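Orotidine 5'-phosphate decarboxylase (Methanocaldococcus jannaschii, PDB 4LUI) probably catalyses the decarboxylation of orotidine 5'-monophosphate to uridine 5'-monophosphate, the last step of de novo UMP synthesis. Local coordinates at residues B[76-82]-B[100-106]; B[114-118]-B[156-160]; B[129-133]-B[150-154]. One frame throughout, in Å; residues are numbered along the deposited sequence.

Interaction 1 (B[76-82]-B[100-106])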
ATOM      1  N   VAL B  76     -15.344 -10.085   1.816  1.00 15.32           N
ATOM      2  CA  VAL B  76     -14.173  -9.519   2.495  1.00 14.01           C
ATOM      3  C   VAL B  76     -13.314  -8.744   1.504  1.00 13.22           C
ATOM      4  O   VAL B  76     -12.876  -9.289   0.487  1.00 13.50           O
ATOM      5  CB  VAL B  76     -13.330 -10.603   3.187  1.00 16.92           C
ATOM      6  CG1 VAL B  76     -12.041 -10.007   3.771  1.00 17.81           C
ATOM      7  CG2 VAL B  76     -14.156 -11.280   4.274  1.00 15.06           C
ATOM      8  N   ILE B  77     -13.082  -7.471   1.808  1.00 12.95           N
ATOM      9  CA  ILE B  77     -12.344  -6.568   0.922  1.00 13.50           C
ATOM     10  C   ILE B  77     -11.015  -6.194   1.557  1.00 14.69           C
ATOM     11  O   ILE B  77     -10.976  -5.795   2.716  1.00 12.94           O
ATOM     12  CB  ILE B  77     -13.124  -5.260   0.681  1.00 13.19           C
ATOM     13  CG1 ILE B  77     -14.493  -5.550   0.054  1.00 15.11           C
ATOM     14  CG2 ILE B  77     -12.319  -4.285  -0.186  1.00 14.20           C
ATOM     15  CD1 ILE B  77     -14.440  -6.439  -1.169  1.00 16.28           C
ATOM     16  N   ALA B  78      -9.928  -6.340   0.807  1.00 12.30           N
ATOM     17  CA  ALA B  78      -8.603  -6.006   1.325  1.00 12.72           C
ATOM     18  C   ALA B  78      -8.215  -4.588   0.947  1.00 12.60           C
ATOM     19  O   ALA B  78      -7.983  -4.291  -0.232  1.00 13.37           O
ATOM     20  CB  ALA B  78      -7.571  -6.990   0.817  1.00 12.59           C
ATOM     21  N   ASP B  79      -8.156  -3.712   1.945  1.00 12.07           N
ATOM     22  CA  ASP B  79      -7.856  -2.312   1.699  1.00 12.81           C
ATOM     23  C   ASP B  79      -6.341  -2.145   1.743  1.00 11.17           C
ATOM     24  O   ASP B  79      -5.772  -1.704   2.746  1.00 12.94           O
ATOM     25  CB  ASP B  79      -8.547  -1.437   2.740  1.00 12.54           C
ATOM     26  CG  ASP B  79      -8.471   0.042   2.414  1.00 13.72           C
ATOM     27  OD1 ASP B  79      -7.846   0.405   1.387  1.00 12.99           O
ATOM     28  OD2 ASP B  79      -9.026   0.841   3.198  1.00 18.64           O
ATOM     29  N   PHE B  80      -5.693  -2.527   0.644  1.00 10.35           N
ATOM     30  CA  PHE B  80      -4.235  -2.607   0.599  1.00  9.16           C
ATOM     31  C   PHE B  80      -3.607  -1.471  -0.206  1.00 12.36           C
ATOM     32  O   PHE B  80      -2.377  -1.422  -0.359  1.00 15.52           O
ATOM     33  CB  PHE B  80      -3.823  -3.944  -0.003  1.00 12.90           C
ATOM     34  CG  PHE B  80      -3.963  -5.110   0.939  1.00 12.77           C
ATOM     35  CD1 PHE B  80      -4.439  -4.937   2.232  1.00 12.26           C
ATOM     36  CD2 PHE B  80      -3.605  -6.385   0.523  1.00 12.02           C
ATOM     37  CE1 PHE B  80      -4.562  -6.030   3.108  1.00 13.20           C
ATOM     38  CE2 PHE B  80      -3.708  -7.476   1.388  1.00 11.79           C
ATOM     39  CZ  PHE B  80      -4.196  -7.300   2.683  1.00 15.04           C
ATOM     40  N   LYS B  81      -4.449  -0.574  -0.707  1.00 10.92           N
ATOM     41  CA  LYS B  81      -3.973   0.630  -1.400  1.00 12.99           C
ATOM     42  C   LYS B  81      -2.866   0.313  -2.415  1.00 10.91           C
ATOM     43  O   LYS B  81      -1.832   0.993  -2.440  1.00 11.03           O
ATOM     44  CB  LYS B  81      -3.423   1.644  -0.380  1.00 13.20           C
ATOM     45  CG  LYS B  81      -4.455   2.179   0.626  1.00 17.44           C
ATOM     46  CD  LYS B  81      -5.684   2.745  -0.066  1.00 15.38           C
ATOM     47  CE  LYS B  81      -6.462   3.702   0.854  1.00 16.32           C
ATOM     48  NZ  LYS B  81      -7.017   2.998   2.052  1.00 13.58           N
ATOM     49  N   VAL B  82      -3.072  -0.720  -3.226  1.00  9.99           N
ATOM     50  CA  VAL B  82      -2.006  -1.272  -4.062  1.00  9.49           C
ATOM     51  C   VAL B  82      -1.467  -0.181  -4.986  1.00 11.05           C
ATOM     52  O   VAL B  82      -2.240   0.524  -5.641  1.00 12.22           O
ATOM     53  CB  VAL B  82      -2.506  -2.459  -4.909  1.00 11.91           C
ATOM     54  CG1 VAL B  82      -1.346  -3.109  -5.620  1.00 16.77           C
ATOM     55  CG2 VAL B  82      -3.220  -3.488  -4.018  1.00 15.61           C
ATOM     56  N   ALA B 100      -9.402 -13.118  -0.016  1.00 15.77           N
ATOM     57  CA  ALA B 100     -10.283 -11.954  -0.086  1.00 12.81           C
ATOM     58  C   ALA B 100     -11.164 -12.007  -1.333  1.00 15.98           C
ATOM     59  O   ALA B 100     -10.842 -12.677  -2.313  1.00 18.93           O
ATOM     60  CB  ALA B 100      -9.481 -10.676  -0.090  1.00 13.41           C
ATOM     61  N   ASP B 101     -12.266 -11.272  -1.288  1.00 15.97           N
ATOM     62  CA  ASP B 101     -13.201 -11.223  -2.399  1.00 16.89           C
ATOM     63  C   ASP B 101     -12.983 -10.005  -3.274  1.00 13.83           C
ATOM     64  O   ASP B 101     -13.509  -9.937  -4.376  1.00 16.26           O
ATOM     65  CB  ASP B 101     -14.626 -11.222  -1.864  1.00 13.29           C
ATOM     66  CG  ASP B 101     -14.920 -12.461  -1.070  1.00 17.19           C
ATOM     67  OD1 ASP B 101     -14.846 -13.557  -1.671  1.00 21.00           O
ATOM     68  OD2 ASP B 101     -15.202 -12.347   0.141  1.00 18.18           O
ATOM     69  N   GLY B 102     -12.217  -9.049  -2.773  1.00 15.10           N
ATOM     70  CA  GLY B 102     -11.943  -7.837  -3.515  1.00 11.32           C
ATOM     71  C   GLY B 102     -10.713  -7.166  -2.948  1.00 12.05           C
ATOM     72  O   GLY B 102     -10.294  -7.451  -1.826  1.00 13.24           O
ATOM     73  N   ILE B 103     -10.122  -6.288  -3.747  1.00 12.63           N
ATOM     74  CA  ILE B 103      -8.913  -5.595  -3.341  1.00 13.56           C
ATOM     75  C   ILE B 103      -8.985  -4.131  -3.775  1.00 11.94           C
ATOM     76  O   ILE B 103      -9.500  -3.817  -4.861  1.00 14.41           O
ATOM     77  CB  ILE B 103      -7.663  -6.323  -3.914  1.00 11.71           C
ATOM     78  CG1 ILE B 103      -6.367  -5.726  -3.364  1.00 11.29           C
ATOM     79  CG2 ILE B 103      -7.676  -6.342  -5.448  1.00 14.15           C
ATOM     80  CD1 ILE B 103      -5.135  -6.507  -3.833  1.00 16.23           C
ATOM     81  N   ILE B 104      -8.499  -3.239  -2.908  1.00 10.04           N
ATOM     82  CA  ILE B 104      -8.514  -1.807  -3.179  1.00 10.60           C
ATOM     83  C   ILE B 104      -7.145  -1.364  -3.693  1.00 11.50           C
ATOM     84  O   ILE B 104      -6.112  -1.673  -3.081  1.00 10.76           O
ATOM     85  CB  ILE B 104      -8.934  -1.002  -1.922  1.00 13.15           C
ATOM     86  CG1 ILE B 104     -10.405  -1.295  -1.599  1.00 12.17           C
ATOM     87  CG2 ILE B 104      -8.713   0.491  -2.140  1.00 13.73           C
ATOM     88  CD1 ILE B 104     -10.856  -0.797  -0.234  1.00 12.83           C
ATOM     89  N   VAL B 105      -7.157  -0.670  -4.831  1.00 11.06           N
ATOM     90  CA  VAL B 105      -5.940  -0.211  -5.497  1.00 11.76           C
ATOM     91  C   VAL B 105      -5.949   1.309  -5.698  1.00 13.60           C
ATOM     92  O   VAL B 105      -7.012   1.934  -5.768  1.00 14.74           O
ATOM     93  CB  VAL B 105      -5.758  -0.903  -6.864  1.00 13.17           C
ATOM     94  CG1 VAL B 105      -5.913  -2.422  -6.700  1.00 13.78           C
ATOM     95  CG2 VAL B 105      -6.775  -0.388  -7.882  1.00 17.72           C
ATOM     96  N   HIS B 106      -4.763   1.905  -5.763  1.00 12.00           N
ATOM     97  CA  HIS B 106      -4.646   3.301  -6.185  1.00 11.39           C
ATOM     98  C   HIS B 106      -4.672   3.387  -7.695  1.00 14.66           C
ATOM     99  O   HIS B 106      -4.110   2.535  -8.380  1.00 16.05           O
ATOM    100  CB  HIS B 106      -3.341   3.937  -5.676  1.00 12.20           C
ATOM    101  CG  HIS B 106      -3.453   4.530  -4.304  1.00 12.46           C
ATOM    102  ND1 HIS B 106      -4.235   5.631  -4.032  1.00 14.63           N
ATOM    103  CD2 HIS B 106      -2.867   4.186  -3.132  1.00 10.36           C
ATOM    104  CE1 HIS B 106      -4.127   5.944  -2.752  1.00 11.04           C
ATOM    105  NE2 HIS B 106      -3.317   5.071  -2.180  1.00 13.63           N
TER
HETATM  106  O   HOH W   1      -2.301   0.341  -8.441  1.00 24.89           O

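Interaction 2 (B[114-118]-B[156-160])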
ATOM      1  N   VAL B 114      -3.255  -0.753 -12.558  1.00 15.69           N
ATOM      2  CA  VAL B 114      -4.614  -1.141 -12.201  1.00 18.23           C
ATOM      3  C   VAL B 114      -5.053  -2.386 -12.989  1.00 16.14           C
ATOM      4  O   VAL B 114      -5.583  -3.347 -12.414  1.00 16.17           O
ATOM      5  CB  VAL B 114      -5.602   0.016 -12.418  1.00 19.68           C
ATOM      6  CG1 VAL B 114      -7.025  -0.455 -12.183  1.00 17.44           C
ATOM      7  CG2 VAL B 114      -5.252   1.194 -11.504  1.00 17.89           C
ATOM      8  N   LYS B 115      -4.802  -2.367 -14.293  1.00 14.46           N
ATOM      9  CA  LYS B 115      -5.112  -3.499 -15.174  1.00 16.18           C
ATOM     10  C   LYS B 115      -4.475  -4.807 -14.697  1.00 18.63           C
ATOM     11  O   LYS B 115      -5.085  -5.872 -14.778  1.00 19.61           O
ATOM     12  CB  LYS B 115      -4.653  -3.180 -16.602  1.00 18.41           C
ATOM     13  CG  LYS B 115      -5.586  -2.259 -17.376  1.00 33.64           C
ATOM     14  CD  LYS B 115      -5.055  -2.026 -18.794  1.00 43.74           C
ATOM     15  CE  LYS B 115      -6.108  -1.441 -19.730  1.00 48.94           C
ATOM     16  NZ  LYS B 115      -7.242  -2.388 -19.950  1.00 49.28           N
ATOM     17  N   ALA B 116      -3.246  -4.724 -14.194  1.00 17.07           N
ATOM     18  CA  ALA B 116      -2.556  -5.908 -13.683  1.00 17.14           C
ATOM     19  C   ALA B 116      -3.352  -6.579 -12.568  1.00 17.75           C
ATOM     20  O   ALA B 116      -3.465  -7.805 -12.522  1.00 18.42           O
ATOM     21  CB  ALA B 116      -1.152  -5.545 -13.204  1.00 18.00           C
ATOM     22  N   VAL B 117      -3.905  -5.771 -11.671  1.00 15.91           N
ATOM     23  CA  VAL B 117      -4.757  -6.301 -10.609  1.00 14.60           C
ATOM     24  C   VAL B 117      -6.074  -6.840 -11.183  1.00 17.71           C
ATOM     25  O   VAL B 117      -6.506  -7.936 -10.825  1.00 15.36           O
ATOM     26  CB  VAL B 117      -5.047  -5.240  -9.560  1.00 13.74           C
ATOM     27  CG1 VAL B 117      -5.927  -5.807  -8.466  1.00 13.82           C
ATOM     28  CG2 VAL B 117      -3.732  -4.752  -8.965  1.00 14.38           C
ATOM     29  N   GLN B 118      -6.688  -6.083 -12.095  1.00 15.39           N
ATOM     30  CA  GLN B 118      -7.927  -6.515 -12.740  1.00 15.72           C
ATOM     31  C   GLN B 118      -7.800  -7.859 -13.441  1.00 20.27           C
ATOM     32  O   GLN B 118      -8.698  -8.700 -13.359  1.00 19.07           O
ATOM     33  CB  GLN B 118      -8.379  -5.470 -13.757  1.00 17.73           C
ATOM     34  CG  GLN B 118      -8.921  -4.205 -13.146  1.00 22.93           C
ATOM     35  CD  GLN B 118      -9.463  -3.294 -14.217  1.00 30.66           C
ATOM     36  OE1 GLN B 118      -8.700  -2.705 -14.981  1.00 25.60           O
ATOM     37  NE2 GLN B 118     -10.787  -3.214 -14.319  1.00 29.85           N
ATOM     38  N   LYS B 156     -13.423   4.116 -17.361  1.00 18.79           N
ATOM     39  CA  LYS B 156     -12.797   3.576 -18.571  1.00 19.11           C
ATOM     40  C   LYS B 156     -12.374   2.121 -18.386  1.00 22.04           C
ATOM     41  O   LYS B 156     -12.646   1.267 -19.243  1.00 23.17           O
ATOM     42  CB  LYS B 156     -11.576   4.419 -18.953  1.00 20.72           C
ATOM     43  CG  LYS B 156     -10.800   3.885 -20.142  1.00 18.76           C
ATOM     44  CD  LYS B 156      -9.517   4.673 -20.361  1.00 23.62           C
ATOM     45  CE  LYS B 156      -8.722   4.092 -21.525  1.00 24.44           C
ATOM     46  NZ  LYS B 156      -7.443   4.818 -21.767  1.00 30.21           N
ATOM     47  N   LEU B 157     -11.720   1.840 -17.261  1.00 20.39           N
ATOM     48  CA  LEU B 157     -11.214   0.497 -16.981  1.00 22.01           C
ATOM     49  C   LEU B 157     -12.287  -0.468 -16.479  1.00 19.47           C
ATOM     50  O   LEU B 157     -12.041  -1.669 -16.382  1.00 21.13           O
ATOM     51  CB  LEU B 157     -10.076   0.560 -15.958  1.00 20.93           C
ATOM     52  CG  LEU B 157      -8.839   1.355 -16.383  1.00 19.52           C
ATOM     53  CD1 LEU B 157      -7.806   1.373 -15.252  1.00 22.21           C
ATOM     54  CD2 LEU B 157      -8.239   0.785 -17.666  1.00 26.52           C
ATOM     55  N   LYS B 158     -13.472   0.053 -16.175  1.00 20.00           N
ATOM     56  CA  LYS B 158     -14.572  -0.775 -15.695  1.00 19.23           C
ATOM     57  C   LYS B 158     -14.195  -1.524 -14.415  1.00 21.25           C
ATOM     58  O   LYS B 158     -14.412  -2.733 -14.302  1.00 21.30           O
ATOM     59  CB  LYS B 158     -15.032  -1.781 -16.763  1.00 23.54           C
ATOM     60  CG  LYS B 158     -15.552  -1.182 -18.062  1.00 30.31           C
ATOM     61  CD  LYS B 158     -15.926  -2.308 -19.025  1.00 30.47           C
ATOM     62  CE  LYS B 158     -16.156  -1.811 -20.449  1.00 37.25           C
ATOM     63  NZ  LYS B 158     -17.338  -0.928 -20.541  1.00 36.43           N
ATOM     64  N   VAL B 159     -13.617  -0.818 -13.452  1.00 19.77           N
ATOM     65  CA  VAL B 159     -13.393  -1.432 -12.153  1.00 16.97           C
ATOM     66  C   VAL B 159     -14.753  -1.681 -11.494  1.00 17.55           C
ATOM     67  O   VAL B 159     -15.787  -1.182 -11.953  1.00 20.84           O
ATOM     68  CB  VAL B 159     -12.483  -0.568 -11.253  1.00 17.04           C
ATOM     69  CG1 VAL B 159     -11.087  -0.441 -11.865  1.00 17.28           C
ATOM     70  CG2 VAL B 159     -13.085   0.805 -11.048  1.00 18.05           C
ATOM     71  N   ASP B 160     -14.762  -2.470 -10.429  1.00 14.73           N
ATOM     72  CA  ASP B 160     -16.015  -2.874  -9.802  1.00 16.30           C
ATOM     73  C   ASP B 160     -16.647  -1.791  -8.939  1.00 17.80           C
ATOM     74  O   ASP B 160     -17.874  -1.757  -8.787  1.00 19.72           O
ATOM     75  CB  ASP B 160     -15.805  -4.146  -8.980  1.00 15.92           C
ATOM     76  CG  ASP B 160     -15.372  -5.307  -9.831  1.00 22.59           C
ATOM     77  OD1 ASP B 160     -16.254  -6.046 -10.318  1.00 29.62           O
ATOM     78  OD2 ASP B 160     -14.156  -5.462 -10.042  1.00 18.27           O
TER
HETATM   79  O   HOH W   2     -12.233  -4.951 -12.421  1.00 30.13           O

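Interaction 3 (B[129-133]-B[150-154])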
ATOM      1  N   ILE B 129     -11.251  -2.413  -6.768  1.00 14.11           N
ATOM      2  CA  ILE B 129     -11.890  -1.196  -6.319  1.00 14.47           C
ATOM      3  C   ILE B 129     -10.819  -0.110  -6.348  1.00 11.15           C
ATOM      4  O   ILE B 129      -9.742  -0.295  -5.795  1.00 13.52           O
ATOM      5  CB  ILE B 129     -12.404  -1.388  -4.878  1.00 13.52           C
ATOM      6  CG1 ILE B 129     -13.503  -2.468  -4.843  1.00 15.33           C
ATOM      7  CG2 ILE B 129     -12.877  -0.078  -4.284  1.00 16.88           C
ATOM      8  CD1 ILE B 129     -13.691  -3.119  -3.479  1.00 20.93           C
ATOM      9  N   MET B 130     -11.087   1.006  -7.012  1.00 14.12           N
ATOM     10  CA  MET B 130     -10.058   2.044  -7.141  1.00 11.96           C
ATOM     11  C   MET B 130     -10.295   3.217  -6.197  1.00 12.70           C
ATOM     12  O   MET B 130     -11.405   3.758  -6.139  1.00 13.73           O
ATOM     13  CB  MET B 130     -10.012   2.580  -8.580  1.00 11.60           C
ATOM     14  CG  MET B 130      -8.929   3.652  -8.767  1.00 10.45           C
ATOM     15  SD  MET B 130      -9.053   4.520 -10.346  1.00 16.80           S
ATOM     16  CE  MET B 130      -8.977   3.119 -11.445  1.00 18.81           C
ATOM     17  N   VAL B 131      -9.251   3.630  -5.480  1.00 11.81           N
ATOM     18  CA  VAL B 131      -9.317   4.881  -4.739  1.00 12.56           C
ATOM     19  C   VAL B 131      -9.238   6.032  -5.727  1.00 12.40           C
ATOM     20  O   VAL B 131      -8.236   6.178  -6.427  1.00 15.11           O
ATOM     21  CB  VAL B 131      -8.119   5.042  -3.799  1.00 13.07           C
ATOM     22  CG1 VAL B 131      -8.217   6.379  -3.063  1.00 17.58           C
ATOM     23  CG2 VAL B 131      -8.068   3.911  -2.806  1.00 16.02           C
ATOM     24  N   THR B 132     -10.277   6.860  -5.780  1.00 11.80           N
ATOM     25  CA  THR B 132     -10.242   8.021  -6.670  1.00 13.05           C
ATOM     26  C   THR B 132     -10.069   9.334  -5.918  1.00 15.05           C
ATOM     27  O   THR B 132      -9.745  10.359  -6.518  1.00 15.01           O
ATOM     28  CB  THR B 132     -11.511   8.151  -7.542  1.00 13.39           C
ATOM     29  OG1 THR B 132     -12.649   8.398  -6.703  1.00 15.31           O
ATOM     30  CG2 THR B 132     -11.739   6.886  -8.400  1.00 16.12           C
ATOM     31  N   GLU B 133     -10.297   9.314  -4.609  1.00 11.31           N
ATOM     32  CA  GLU B 133     -10.353  10.557  -3.841  1.00 12.14           C
ATOM     33  C   GLU B 133     -10.214  10.230  -2.354  1.00 13.12           C
ATOM     34  O   GLU B 133     -10.763   9.241  -1.890  1.00 14.11           O
ATOM     35  CB  GLU B 133     -11.685  11.259  -4.146  1.00 13.26           C
ATOM     36  CG  GLU B 133     -11.794  12.709  -3.701  1.00 16.38           C
ATOM     37  CD  GLU B 133     -12.858  13.482  -4.481  1.00 16.24           C
ATOM     38  OE1 GLU B 133     -13.168  13.089  -5.630  1.00 18.50           O
ATOM     39  OE2 GLU B 133     -13.370  14.492  -3.949  1.00 16.73           O
ATOM     40  N   LEU B 150      -9.252  10.546 -12.071  1.00 15.21           N
ATOM     41  CA  LEU B 150      -9.245   9.200 -11.516  1.00 13.76           C
ATOM     42  C   LEU B 150     -10.595   8.511 -11.649  1.00 16.33           C
ATOM     43  O   LEU B 150     -10.656   7.328 -11.974  1.00 18.00           O
ATOM     44  CB  LEU B 150      -8.771   9.198 -10.056  1.00 14.93           C
ATOM     45  CG  LEU B 150      -7.271   9.433  -9.853  1.00 16.53           C
ATOM     46  CD1 LEU B 150      -6.959   9.516  -8.372  1.00 14.60           C
ATOM     47  CD2 LEU B 150      -6.452   8.314 -10.497  1.00 19.66           C
ATOM     48  N   SER B 151     -11.678   9.243 -11.409  0.52 18.26           N
ATOM     49  CA  SER B 151     -13.002   8.655 -11.576  0.52 18.06           C
ATOM     50  C   SER B 151     -13.281   8.353 -13.054  0.52 18.06           C
ATOM     51  O   SER B 151     -13.948   7.368 -13.374  0.52 17.16           O
ATOM     52  CB  SER B 151     -14.092   9.548 -10.974  0.52 18.79           C
ATOM     53  OG  SER B 151     -14.043  10.853 -11.515  0.52 18.54           O
ATOM     54  N   GLU B 152     -12.758   9.185 -13.952  1.00 17.39           N
ATOM     55  CA  GLU B 152     -12.871   8.901 -15.379  1.00 17.37           C
ATOM     56  C   GLU B 152     -12.090   7.634 -15.727  1.00 18.18           C
ATOM     57  O   GLU B 152     -12.541   6.839 -16.558  1.00 21.65           O
ATOM     58  CB  GLU B 152     -12.380  10.078 -16.237  1.00 19.91           C
ATOM     59  CG  GLU B 152     -13.236  11.327 -16.123  1.00 25.75           C
ATOM     60  CD  GLU B 152     -12.508  12.593 -16.548  1.00 37.85           C
ATOM     61  OE1 GLU B 152     -11.474  12.489 -17.245  1.00 40.94           O
ATOM     62  OE2 GLU B 152     -12.976  13.691 -16.171  1.00 44.89           O
ATOM     63  N   MET B 153     -10.935   7.433 -15.100  0.50 17.32           N
ATOM     64  CA  MET B 153     -10.164   6.235 -15.399  0.50 17.55           C
ATOM     65  C   MET B 153     -10.838   4.988 -14.826  0.50 15.82           C
ATOM     66  O   MET B 153     -10.802   3.920 -15.441  0.50 17.29           O
ATOM     67  CB  MET B 153      -8.726   6.354 -14.903  0.50 17.94           C
ATOM     68  CG  MET B 153      -7.841   5.242 -15.406  0.50 16.79           C
ATOM     69  SD  MET B 153      -6.144   5.420 -14.855  0.50 23.68           S
ATOM     70  CE  MET B 153      -6.392   5.815 -13.131  0.50 11.95           C
ATOM     71  N   ALA B 154     -11.460   5.129 -13.661  1.00 14.94           N
ATOM     72  CA  ALA B 154     -12.217   4.025 -13.071  1.00 15.44           C
ATOM     73  C   ALA B 154     -13.340   3.587 -14.023  1.00 15.62           C
ATOM     74  O   ALA B 154     -13.562   2.392 -14.237  1.00 16.53           O
ATOM     75  CB  ALA B 154     -12.795   4.440 -11.732  1.00 16.15           C
TER

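Interaction 1 (B[76-82]-B[100-106])
The His106 ring turns its edge to Lys81 O, which lies near the ring plane 3.4 Å from His106 CD2, while Lys81 CB packs against CD2. Its NE2 is hydrogen-bonded to Ala83 O of the second subunit. The Phe80 ring carries Ala78 CB over the centre of one face, 3.7 Å above the plane, and also stacks with Tyr54. These strands are the parallel pair of one beta-alpha-beta unit of the TIM barrel, joined by helix 86-97. Asp101 grips Val76 with two bonds: its N donates to Val76 O, and its OD2 accepts Val76 N at 2.8 Å through the anti lone pair. Gly102 has no side chain, which suits the spot where Ile77 CD1 rests 3.7 Å from its CA. Ala78 N to Gly102 O is nearly straight (175°), and Ile104 N returns to Ala78 O. A beta bulge then shifts the register by two before Val82 pairs with Val105. The bulge carries Asp79 and Lys81, predicted substrate-binding residues, Lys81 also the predicted proton donor. Lys81 NZ bridges to Asp79 OD1 at 2.8 Å; Lys51 of the same chain pairs with Asp79 OD2, and Asp84 of the second subunit with Lys81 NZ. Aliphatic Ile103 and Val82 suit the helix-covered face, where Ile103 CD1 meets Val82 CG2 at 3.6 Å. A water donates to both Val82 O and His106 O, 2.8 Å from each.

Interaction 2 (B[114-118]-B[156-160])
Gln118 reaches Leu157 because its CG stands anti to its own carbonyl carbon and the chain then runs out straight (chi2 -175°), carrying the amide away from helix 111-124 and across to the end of helix 147-157. Leu157 likewise has CG anti to the carbonyl carbon, and its two methyls are divided between two partners one turn of helix earlier than Gln118. CD1 of Leu157 packs 3.7 Å from Val114 CG1, and its CD2 lies 3.7 Å from Lys115 CE, where the aliphatic part of the lysine crosses the leucine at about a right angle.

The polar core of the contact is a single straight bond, Gln118 NE2 to Leu157 O, 2.9 Å long with an angle of 177° at the hydrogen. The oxygen lies almost in the glutamine's amide plane, but the donor sits well above the carbonyl plane, 48° out of it, and so is not on a lone pair. Glutamine suits the place: its long arm reaches from helix 111-124 to a carbonyl near the helix end, just before Lys158 leaves helical geometry with a positive phi. NE2 also donates to a water 3.0 Å away, which in turn donates to Asp160 OD2, so the amide nitrogen has two acceptors that fix its rotation. Over one face of the amide, Val159 CG1 lies 3.7 Å from Gln118 NE2, and the same methyl also approaches Val114 CG1.

On the outside of the barrel the contact joins helix 111-124 to the last turn of helix 147-157 and the loop after it. Val114 and Gln118 rest on strand 127-131 through Met130 and Val128, and Asp160 OD2 accepts Val128 N, tying that loop to the same strand.

Interaction 3 (B[129-133]-B[150-154])
Thr132 and Leu150 form one tight end of this contact: Leu150 CD1 lies 3.5 Å from Thr132 O, and the two CB atoms are 3.9 Å apart. The threonine methyl is turned to the helix, CG2 standing anti to the carbonyl carbon, where it meets Leu150 O at 3.8 Å. A small beta-branched residue suits this close approach, since the helix backbone itself is the surface being touched.

Met130 makes the other tight end. Its chain runs straight out from the strand, then turns at the last bond (chi3 -56°), which lays the thioether along the helix. SD of Met130 sits 3.6 Å from Leu150 O, an oxygen already taken by Ala154 N within the helix, and its CE reaches Ala154 CA at 3.7 Å. The long, flexible methionine bridges the distance from strand to helix, while alanine, with its short side chain, lets the helix surface come near.

The two segments belong to one beta-alpha-beta unit of the TIM barrel, in which strand 127-131 is followed by helix 147-157 and strand 161-163. Strand and helix run almost antiparallel, at 168°. Val131 points the other way, toward the barrel interior, where its side chain neighbours Lys81.

The side-chain packing thins at Ser151, whose CB is 4.4 Å from Thr132 CG2, though its backbone N still touches that methyl. Glu152, partly exposed, points away from the strand altogether. On another flank Leu150 packs on Phe142 of the second subunit, a large apolar partner for the leucine.

Overall arrangement
All three contacts are largely buried. Interaction 1 is the most central, a backbone-bonded strand pair whose inner face carries charged residues of the predicted active site. Interaction 3, with every touching residue buried, is almost wholly apolar and wedges helix 147-157 against strand 127-131, which is itself bonded to strand 102-106 of interaction 1 through Val105 N to Ile129 O and Val131 N to Val105 O. Interaction 2, farthest from the chain centre, is the one that reaches solvent, with the exposed Lys115 and Lys158 beside it, and adds a side-chain-to-backbone bond to apolar packing. It shares helix 147-157 with interaction 3, and Met130 CE meets both Val114 and Val159. Interactions 1 and 3 also touch the second subunit.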